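Local coordinates for protein predicted ATPase involved in replication control, Cdc46/Mcm family (Methanopyrus kandleri AV19, PDB 3F8T) that belongs to the MCM replicative helicase family, whose members generally bind ATP and single-stranded DNA, and may take part in DNA replication, at residues 229-234 / 339-344; 293-298 / 302-307; 225-230 / 456-461. The protein carries 2 engineered substitutions. One frame throughout, in Å; residues are numbered along the deposited sequence.

All three contacts are largely buried and belong to the AAA+ half of the chain, but they differ in what they join. Contacts 1 and 2 involve neighbouring strands, 341-346 and 303-307, of the central parallel sheet, and their centres lie about 10 Å apart. Contacts 1 and 3 share L229 and F230, at and just beyond the end of helix 219-229, with centres about 9 Å apart. Contact 2 is wholly apolar and deep inside the fold. Contact 1 runs from a buried sulfur-methyl touch to an exposed glycine beside an arginine, whereas contact 3 joins P-loop domain to lid, with a leucine-alanine interface and a charged outer side.

Contact 1. Residues 229-234 / 339-344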
loop_
_atom_site.group_PDB
_atom_site.type_symbol
_atom_site.label_atom_id
_atom_site.label_comp_id
_atom_site.label_asym_id
_atom_site.label_seq_id
_atom_site.Cartn_x
_atom_site.Cartn_y
_atom_site.Cartn_z
ATOM N N LEU A 229 -7.965 9.961 0.747
ATOM C CA LEU A 229 -6.551 9.672 1.056
ATOM C C LEU A 229 -6.381 9.182 2.489
ATOM O O LEU A 229 -5.687 8.202 2.738
ATOM C CB LEU A 229 -5.661 10.900 0.824
ATOM C CG LEU A 229 -5.387 11.205 -0.662
ATOM C CD1 LEU A 229 -4.822 12.632 -0.788
ATOM C CD2 LEU A 229 -4.445 10.193 -1.288
ATOM N N PHE A 230 -7.081 9.833 3.407
ATOM C CA PHE A 230 -7.030 9.488 4.830
ATOM C C PHE A 230 -7.857 8.248 5.208
ATOM O O PHE A 230 -7.959 7.890 6.394
ATOM C CB PHE A 230 -7.396 10.710 5.666
ATOM C CG PHE A 230 -6.250 11.690 5.804
ATOM C CD1 PHE A 230 -6.032 12.675 4.839
ATOM C CD2 PHE A 230 -5.368 11.593 6.879
ATOM C CE1 PHE A 230 -4.959 13.556 4.955
ATOM C CE2 PHE A 230 -4.298 12.479 7.008
ATOM C CZ PHE A 230 -4.099 13.464 6.045
ATOM N N SER A 231 -8.428 7.589 4.203
ATOM C CA SER A 231 -9.138 6.326 4.437
ATOM C C SER A 231 -8.309 5.119 3.997
ATOM O O SER A 231 -8.780 3.980 4.070
ATOM C CB SER A 231 -10.476 6.324 3.706
ATOM O OG SER A 231 -10.287 6.018 2.342
ATOM N N CYS A 232 -7.098 5.364 3.511
ATOM C CA CYS A 232 -6.235 4.305 2.998
ATOM C C CYS A 232 -5.661 3.407 4.104
ATOM O O CYS A 232 -4.515 3.564 4.508
ATOM C CB CYS A 232 -5.103 4.908 2.164
ATOM S SG CYS A 232 -5.636 5.470 0.547
ATOM N N VAL A 233 -6.463 2.482 4.604
ATOM C CA VAL A 233 -5.999 1.587 5.678
ATOM C C VAL A 233 -6.389 0.149 5.354
ATOM O O VAL A 233 -7.260 -0.077 4.520
ATOM C CB VAL A 233 -6.522 2.009 7.089
ATOM C CG1 VAL A 233 -6.192 3.480 7.419
ATOM C CG2 VAL A 233 -7.985 1.787 7.207
ATOM N N GLY A 234 -5.747 -0.815 6.017
ATOM C CA GLY A 234 -5.985 -2.247 5.778
ATOM C C GLY A 234 -7.382 -2.725 6.142
ATOM O O GLY A 234 -7.987 -3.530 5.408
ATOM N N ARG A 339 -6.476 -4.020 -1.186
ATOM C CA ARG A 339 -7.154 -3.154 -0.230
ATOM C C ARG A 339 -6.915 -1.730 -0.658
ATOM O O ARG A 339 -6.205 -0.974 0.011
ATOM C CB ARG A 339 -6.639 -3.414 1.200
ATOM C CG ARG A 339 -6.993 -4.831 1.687
ATOM C CD ARG A 339 -6.102 -5.301 2.870
ATOM N NE ARG A 339 -4.687 -5.395 2.507
ATOM C CZ ARG A 339 -3.726 -5.825 3.328
ATOM N NH1 ARG A 339 -4.025 -6.232 4.568
ATOM N NH2 ARG A 339 -2.466 -5.866 2.913
ATOM N N CYS A 340 -7.509 -1.383 -1.800
ATOM C CA CYS A 340 -7.298 -0.069 -2.417
ATOM C C CYS A 340 -8.530 0.820 -2.271
ATOM O O CYS A 340 -9.650 0.332 -2.167
ATOM C CB CYS A 340 -6.925 -0.242 -3.896
ATOM S SG CYS A 340 -8.036 -1.278 -4.862
ATOM N N ALA A 341 -8.314 2.127 -2.224
ATOM C CA ALA A 341 -9.414 3.085 -2.254
ATOM C C ALA A 341 -9.563 3.447 -3.730
ATOM O O ALA A 341 -8.604 3.900 -4.352
ATOM C CB ALA A 341 -9.056 4.317 -1.398
ATOM N N VAL A 342 -10.744 3.217 -4.293
ATOM C CA VAL A 342 -10.942 3.405 -5.724
ATOM C C VAL A 342 -11.336 4.861 -6.022
ATOM O O VAL A 342 -12.383 5.343 -5.567
ATOM C CB VAL A 342 -11.984 2.434 -6.289
ATOM C CG1 VAL A 342 -12.312 2.777 -7.760
ATOM C CG2 VAL A 342 -11.476 0.975 -6.162
ATOM N N LEU A 343 -10.468 5.526 -6.769
ATOM C CA LEU A 343 -10.722 6.873 -7.290
ATOM C C LEU A 343 -10.941 6.753 -8.787
ATOM O O LEU A 343 -9.999 6.660 -9.555
ATOM C CB LEU A 343 -9.561 7.820 -6.993
ATOM C CG LEU A 343 -9.705 9.226 -7.645
ATOM C CD1 LEU A 343 -10.994 9.920 -7.220
ATOM C CD2 LEU A 343 -8.525 10.047 -7.287
ATOM N N ALA A 344 -12.201 6.745 -9.180
ATOM C CA ALA A 344 -12.570 6.537 -10.569
ATOM C C ALA A 344 -12.983 7.865 -11.198
ATOM O O ALA A 344 -13.312 8.818 -10.489
ATOM C CB ALA A 344 -13.684 5.562 -10.652
#
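C232 and A341 make the apolar centre of this contact, SG lying 4.1 Å from the CB methyl of A341. The sulfur sits beside its own backbone N (chi1 -75°), and with the S231 hydroxyl it approaches the same methyl group, S231 OG standing 4.3 Å from A341 CB. Further along, the aliphatic part of R339 runs past G234: R339 CD is 3.6 Å from G234 O. The R339 chain then bends at its third torsion (-63°), and its charged end is engaged outside the two segments, NE forming a salt bridge with D300.

The shape of the loop brings these groups to the strand. A type I turn from L229 to C232, closed by C232 N to L229 O at 3.3 Å, ends helix 219-229; an inverse gamma turn centred on C232 follows, with a weak bond from V233 N to S231 O. S231 OG is held by Q228 O and L240 N, while R239 NH1 reaches the carbonyl oxygens of both V233 and G234. On the other side, A341 is fixed by backbone bonds to L304 of strand 303-307 and to G302 just before it, and I303 touches both C232 and A341 from there.

Across the interface itself the segments meet only through van der Waals contact. The polar groups named here find partners outside the two segments or within the loop itself, which implies that the loop is placed against the sheet by shape, while R239 holds the loop's carbonyls and D300 holds R339.

Contact 2. Residues 293-298 / 302-307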
loop_
_atom_site.group_PDB
_atom_site.type_symbol
_atom_site.label_atom_id
_atom_site.label_comp_id
_atom_site.label_asym_id
_atom_site.label_seq_id
_atom_site.Cartn_x
_atom_site.Cartn_y
_atom_site.Cartn_z
ATOM N N ALA A 293 0.849 -9.723 -10.455
ATOM C CA ALA A 293 -0.107 -8.782 -9.903
ATOM C C ALA A 293 -0.561 -7.810 -10.975
ATOM O O ALA A 293 0.267 -7.251 -11.690
ATOM C CB ALA A 293 0.514 -8.013 -8.769
ATOM N N GLY A 294 -1.873 -7.602 -11.041
ATOM C CA GLY A 294 -2.469 -6.505 -11.804
ATOM C C GLY A 294 -2.636 -5.277 -10.927
ATOM O O GLY A 294 -2.244 -5.269 -9.757
ATOM N N ALA A 295 -3.241 -4.237 -11.496
ATOM C CA ALA A 295 -3.291 -2.917 -10.867
ATOM C C ALA A 295 -3.873 -2.881 -9.464
ATOM O O ALA A 295 -3.324 -2.202 -8.611
ATOM C CB ALA A 295 -4.036 -1.921 -11.772
ATOM N N ALA A 296 -5.001 -3.554 -9.239
ATOM C CA ALA A 296 -5.693 -3.463 -7.949
ATOM C C ALA A 296 -4.835 -4.050 -6.818
ATOM O O ALA A 296 -4.799 -3.526 -5.700
ATOM C CB ALA A 296 -7.035 -4.147 -8.013
ATOM N N VAL A 297 -4.144 -5.143 -7.138
ATOM C CA VAL A 297 -3.189 -5.796 -6.236
ATOM C C VAL A 297 -1.966 -4.899 -5.983
ATOM O O VAL A 297 -1.523 -4.746 -4.845
ATOM C CB VAL A 297 -2.790 -7.202 -6.795
ATOM C CG1 VAL A 297 -1.747 -7.882 -5.913
ATOM C CG2 VAL A 297 -4.042 -8.079 -6.880
ATOM N N LEU A 298 -1.425 -4.283 -7.029
ATOM C CA LEU A 298 -0.282 -3.381 -6.835
ATOM C C LEU A 298 -0.662 -2.106 -6.068
ATOM O O LEU A 298 0.203 -1.431 -5.501
ATOM C CB LEU A 298 0.388 -3.039 -8.177
ATOM C CG LEU A 298 1.052 -4.217 -8.908
ATOM C CD1 LEU A 298 1.541 -3.750 -10.279
ATOM C CD2 LEU A 298 2.209 -4.768 -8.074
ATOM N N GLY A 302 -3.328 1.581 -0.914
ATOM C CA GLY A 302 -3.271 2.940 -1.450
ATOM C C GLY A 302 -4.441 3.244 -2.365
ATOM O O GLY A 302 -5.558 2.720 -2.174
ATOM N N ILE A 303 -4.187 4.103 -3.352
ATOM C CA ILE A 303 -5.245 4.566 -4.246
ATOM C C ILE A 303 -5.156 3.818 -5.564
ATOM O O ILE A 303 -4.098 3.768 -6.179
ATOM C CB ILE A 303 -5.125 6.089 -4.531
ATOM C CG1 ILE A 303 -5.243 6.912 -3.228
ATOM C CG2 ILE A 303 -6.125 6.530 -5.625
ATOM C CD1 ILE A 303 -6.681 7.087 -2.720
ATOM N N LEU A 304 -6.274 3.253 -5.997
ATOM C CA LEU A 304 -6.375 2.780 -7.372
ATOM C C LEU A 304 -7.125 3.828 -8.205
ATOM O O LEU A 304 -8.346 3.994 -8.068
ATOM C CB LEU A 304 -7.051 1.408 -7.454
ATOM C CG LEU A 304 -7.284 0.905 -8.890
ATOM C CD1 LEU A 304 -5.988 0.462 -9.538
ATOM C CD2 LEU A 304 -8.320 -0.216 -8.878
ATOM N N ALA A 305 -6.388 4.528 -9.066
ATOM C CA ALA A 305 -7.006 5.552 -9.912
ATOM C C ALA A 305 -7.486 4.907 -11.204
ATOM O O ALA A 305 -6.677 4.423 -12.007
ATOM C CB ALA A 305 -6.023 6.695 -10.194
ATOM N N VAL A 306 -8.801 4.880 -11.388
ATOM C CA VAL A 306 -9.411 4.165 -12.515
ATOM C C VAL A 306 -10.036 5.197 -13.439
ATOM O O VAL A 306 -11.159 5.634 -13.212
ATOM C CB VAL A 306 -10.481 3.146 -12.058
ATOM C CG1 VAL A 306 -11.048 2.402 -13.275
ATOM C CG2 VAL A 306 -9.874 2.130 -11.085
ATOM N N ASP A 307 -9.285 5.588 -14.463
ATOM C CA ASP A 307 -9.707 6.678 -15.356
ATOM C C ASP A 307 -10.558 6.101 -16.487
ATOM O O ASP A 307 -10.396 4.935 -16.868
ATOM C CB ASP A 307 -8.485 7.396 -15.930
ATOM C CG ASP A 307 -8.769 8.862 -16.332
ATOM O OD1 ASP A 307 -9.913 9.341 -16.231
ATOM O OD2 ASP A 307 -7.798 9.537 -16.727
#
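L304 meets A295 and A296 on one face of strand 303-307, and the residues before and after it serve other neighbours. The segment begins at G302, which leads into the strand. I303 next turns to the other side of the sheet, against L259 of helix 248-261. L304 then directs its side chain at the short helix 295-298. With CG anti to the backbone N (chi1 176°), its two methyls lie against the first turn: CD1 lies 3.8 Å from A295 CB and 3.9 Å from A295 O, and CD2 is 4.2 Å from A296 CB. G294 is the N-cap of that helix, and L298 N bonds to G294 O at 3.0 Å. A305 returns to helix 248-261, touching L255 and L259, and V306 N probably bonds to L343 O of the next strand. At D307, OD2 is hydrogen-bonded to S252 OG and Y268 OH. A strand covered on both faces by helices, in a parallel sheet of order 2-3-4-1-5, is characteristic of the AAA+ P-loop fold; here D307 probably occupies the place of the Walker B aspartate.

Contact 3. Residues 225-230 / 456-461; sequences LALQLF and ERLAKA
A461 packs against L227 and F230 where the lid of this AAA+ protein closes on its P-loop domain, helix 449-465 lying against the C-terminal end of helix 219-229. The tight part centres on the small alanine. Its CB methyl comes within 3.3 Å of L227 O and is 4.1 Å from L227 CB, a close approach that goes with the short 5.0 Å separation of the CA atoms of F230 and A461. Next to it, F230 CB lies 3.5 Å from A461 O.

One turn earlier on the lid helix, L458 completes the apolar seam. Its CD2 methyl reaches L227, 3.9 Å from both CB and CD1, and the two leucine side chains cross at about a right angle. L227 holds CG beside its backbone N (chi1 -66°), which carries CD2 over the lid backbone, 3.9 Å from A461 C. Helix 473-489 closes this region from a further side, with L482 against L227 and V483 against L458.

Away from this seam the lid helix is different in character. E456 and R457 are partly exposed and make no contact with segment 225-230, whereas K460 is buried. Within the helix, K460 NZ bridges to E456 OE2 at 3.5 Å. Three further bonds link the lid to the P-loop domain around the edge of the leucine-alanine seam: K460 pairs with E238, and R457 pairs with D372 and donates to S237 O.

At the inner end the F230 ring turns away from segment 456-461, toward M465 and helix 396-409, and meets F208 edge-to-face; in the plane of the ring, at its edge, stands the carbonyl oxygen of A226.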
loop_
_atom_site.group_PDB
_atom_site.type_symbol
_atom_site.label_atom_id
_atom_site.label_comp_id
_atom_site.label_asym_id
_atom_site.label_seq_id
_atom_site.Cartn_x
_atom_site.Cartn_y
_atom_site.Cartn_z
ATOM N N LEU A 225 -11.842 13.994 -1.905
ATOM C CA LEU A 225 -10.579 13.347 -2.251
ATOM C C LEU A 225 -9.551 13.401 -1.121
ATOM O O LEU A 225 -8.795 12.450 -0.937
ATOM C CB LEU A 225 -9.999 13.951 -3.531
ATOM C CG LEU A 225 -10.917 13.941 -4.765
ATOM C CD1 LEU A 225 -10.116 14.301 -6.003
ATOM C CD2 LEU A 225 -11.533 12.601 -4.967
ATOM N N ALA A 226 -9.501 14.520 -0.392
ATOM C CA ALA A 226 -8.651 14.602 0.808
ATOM C C ALA A 226 -9.008 13.496 1.817
ATOM O O ALA A 226 -8.144 12.738 2.265
ATOM C CB ALA A 226 -8.774 15.965 1.457
ATOM N N LEU A 227 -10.290 13.375 2.145
ATOM C CA LEU A 227 -10.704 12.368 3.117
ATOM C C LEU A 227 -10.519 10.947 2.555
ATOM O O LEU A 227 -10.183 10.018 3.279
ATOM C CB LEU A 227 -12.144 12.639 3.588
ATOM C CG LEU A 227 -12.314 13.945 4.398
ATOM C CD1 LEU A 227 -13.776 14.281 4.541
ATOM C CD2 LEU A 227 -11.653 13.851 5.787
ATOM N N GLN A 228 -10.720 10.767 1.256
ATOM C CA GLN A 228 -10.373 9.465 0.658
ATOM C C GLN A 228 -8.907 9.039 0.924
ATOM O O GLN A 228 -8.649 7.896 1.315
ATOM C CB GLN A 228 -10.690 9.429 -0.842
ATOM C CG GLN A 228 -10.287 8.093 -1.486
ATOM C CD GLN A 228 -10.570 8.067 -2.958
ATOM O OE1 GLN A 228 -10.223 9.006 -3.679
ATOM N NE2 GLN A 228 -11.220 6.991 -3.428
ATOM N N LEU A 229 -7.965 9.961 0.747
ATOM C CA LEU A 229 -6.551 9.672 1.056
ATOM C C LEU A 229 -6.381 9.182 2.489
ATOM O O LEU A 229 -5.687 8.202 2.738
ATOM C CB LEU A 229 -5.661 10.900 0.824
ATOM C CG LEU A 229 -5.387 11.205 -0.662
ATOM C CD1 LEU A 229 -4.822 12.632 -0.788
ATOM C CD2 LEU A 229 -4.445 10.193 -1.288
ATOM N N PHE A 230 -7.081 9.833 3.407
ATOM C CA PHE A 230 -7.030 9.488 4.830
ATOM C C PHE A 230 -7.857 8.248 5.208
ATOM O O PHE A 230 -7.959 7.890 6.394
ATOM C CB PHE A 230 -7.396 10.710 5.666
ATOM C CG PHE A 230 -6.250 11.690 5.804
ATOM C CD1 PHE A 230 -6.032 12.675 4.839
ATOM C CD2 PHE A 230 -5.368 11.593 6.879
ATOM C CE1 PHE A 230 -4.959 13.556 4.955
ATOM C CE2 PHE A 230 -4.298 12.479 7.008
ATOM C CZ PHE A 230 -4.099 13.464 6.045
ATOM N N GLU A 456 -19.883 7.409 8.234
ATOM C CA GLU A 456 -18.984 6.886 9.267
ATOM C C GLU A 456 -17.538 6.793 8.773
ATOM O O GLU A 456 -16.621 7.191 9.484
ATOM C CB GLU A 456 -19.479 5.531 9.829
ATOM C CG GLU A 456 -18.469 4.873 10.769
ATOM C CD GLU A 456 -19.086 4.168 11.981
ATOM O OE1 GLU A 456 -20.320 4.171 12.162
ATOM O OE2 GLU A 456 -18.301 3.588 12.753
ATOM N N ARG A 457 -17.345 6.277 7.557
ATOM C CA ARG A 457 -16.011 6.208 6.944
ATOM C C ARG A 457 -15.372 7.567 6.778
ATOM O O ARG A 457 -14.182 7.735 7.072
ATOM C CB ARG A 457 -16.084 5.539 5.576
ATOM C CG ARG A 457 -16.305 4.051 5.643
ATOM C CD ARG A 457 -16.391 3.462 4.220
ATOM N NE ARG A 457 -17.039 2.152 4.272
ATOM C CZ ARG A 457 -18.170 1.825 3.651
ATOM N NH1 ARG A 457 -18.811 2.689 2.872
ATOM N NH2 ARG A 457 -18.661 0.607 3.799
ATOM N N LEU A 458 -16.151 8.532 6.285
ATOM C CA LEU A 458 -15.638 9.887 6.099
ATOM C C LEU A 458 -15.278 10.543 7.423
ATOM O O LEU A 458 -14.303 11.311 7.496
ATOM C CB LEU A 458 -16.640 10.755 5.340
ATOM C CG LEU A 458 -16.810 10.474 3.841
ATOM C CD1 LEU A 458 -18.206 10.933 3.386
ATOM C CD2 LEU A 458 -15.713 11.225 3.079
ATOM N N ALA A 459 -16.090 10.291 8.453
ATOM C CA ALA A 459 -15.803 10.843 9.791
ATOM C C ALA A 459 -14.532 10.256 10.420
ATOM O O ALA A 459 -13.758 10.984 11.050
ATOM C CB ALA A 459 -16.997 10.661 10.717
ATOM N N LYS A 460 -14.332 8.947 10.260
ATOM C CA LYS A 460 -13.097 8.290 10.690
ATOM C C LYS A 460 -11.891 8.893 9.944
ATOM O O LYS A 460 -10.853 9.177 10.548
ATOM C CB LYS A 460 -13.186 6.779 10.458
ATOM C CG LYS A 460 -14.183 6.034 11.407
ATOM C CD LYS A 460 -14.214 4.527 11.082
ATOM C CE LYS A 460 -14.975 3.708 12.136
ATOM N NZ LYS A 460 -15.241 2.315 11.606
ATOM N N ALA A 461 -12.029 9.079 8.628
ATOM C CA ALA A 461 -10.964 9.705 7.841
ATOM C C ALA A 461 -10.607 11.095 8.351
ATOM O O ALA A 461 -9.415 11.438 8.478
ATOM C CB ALA A 461 -11.334 9.746 6.353
#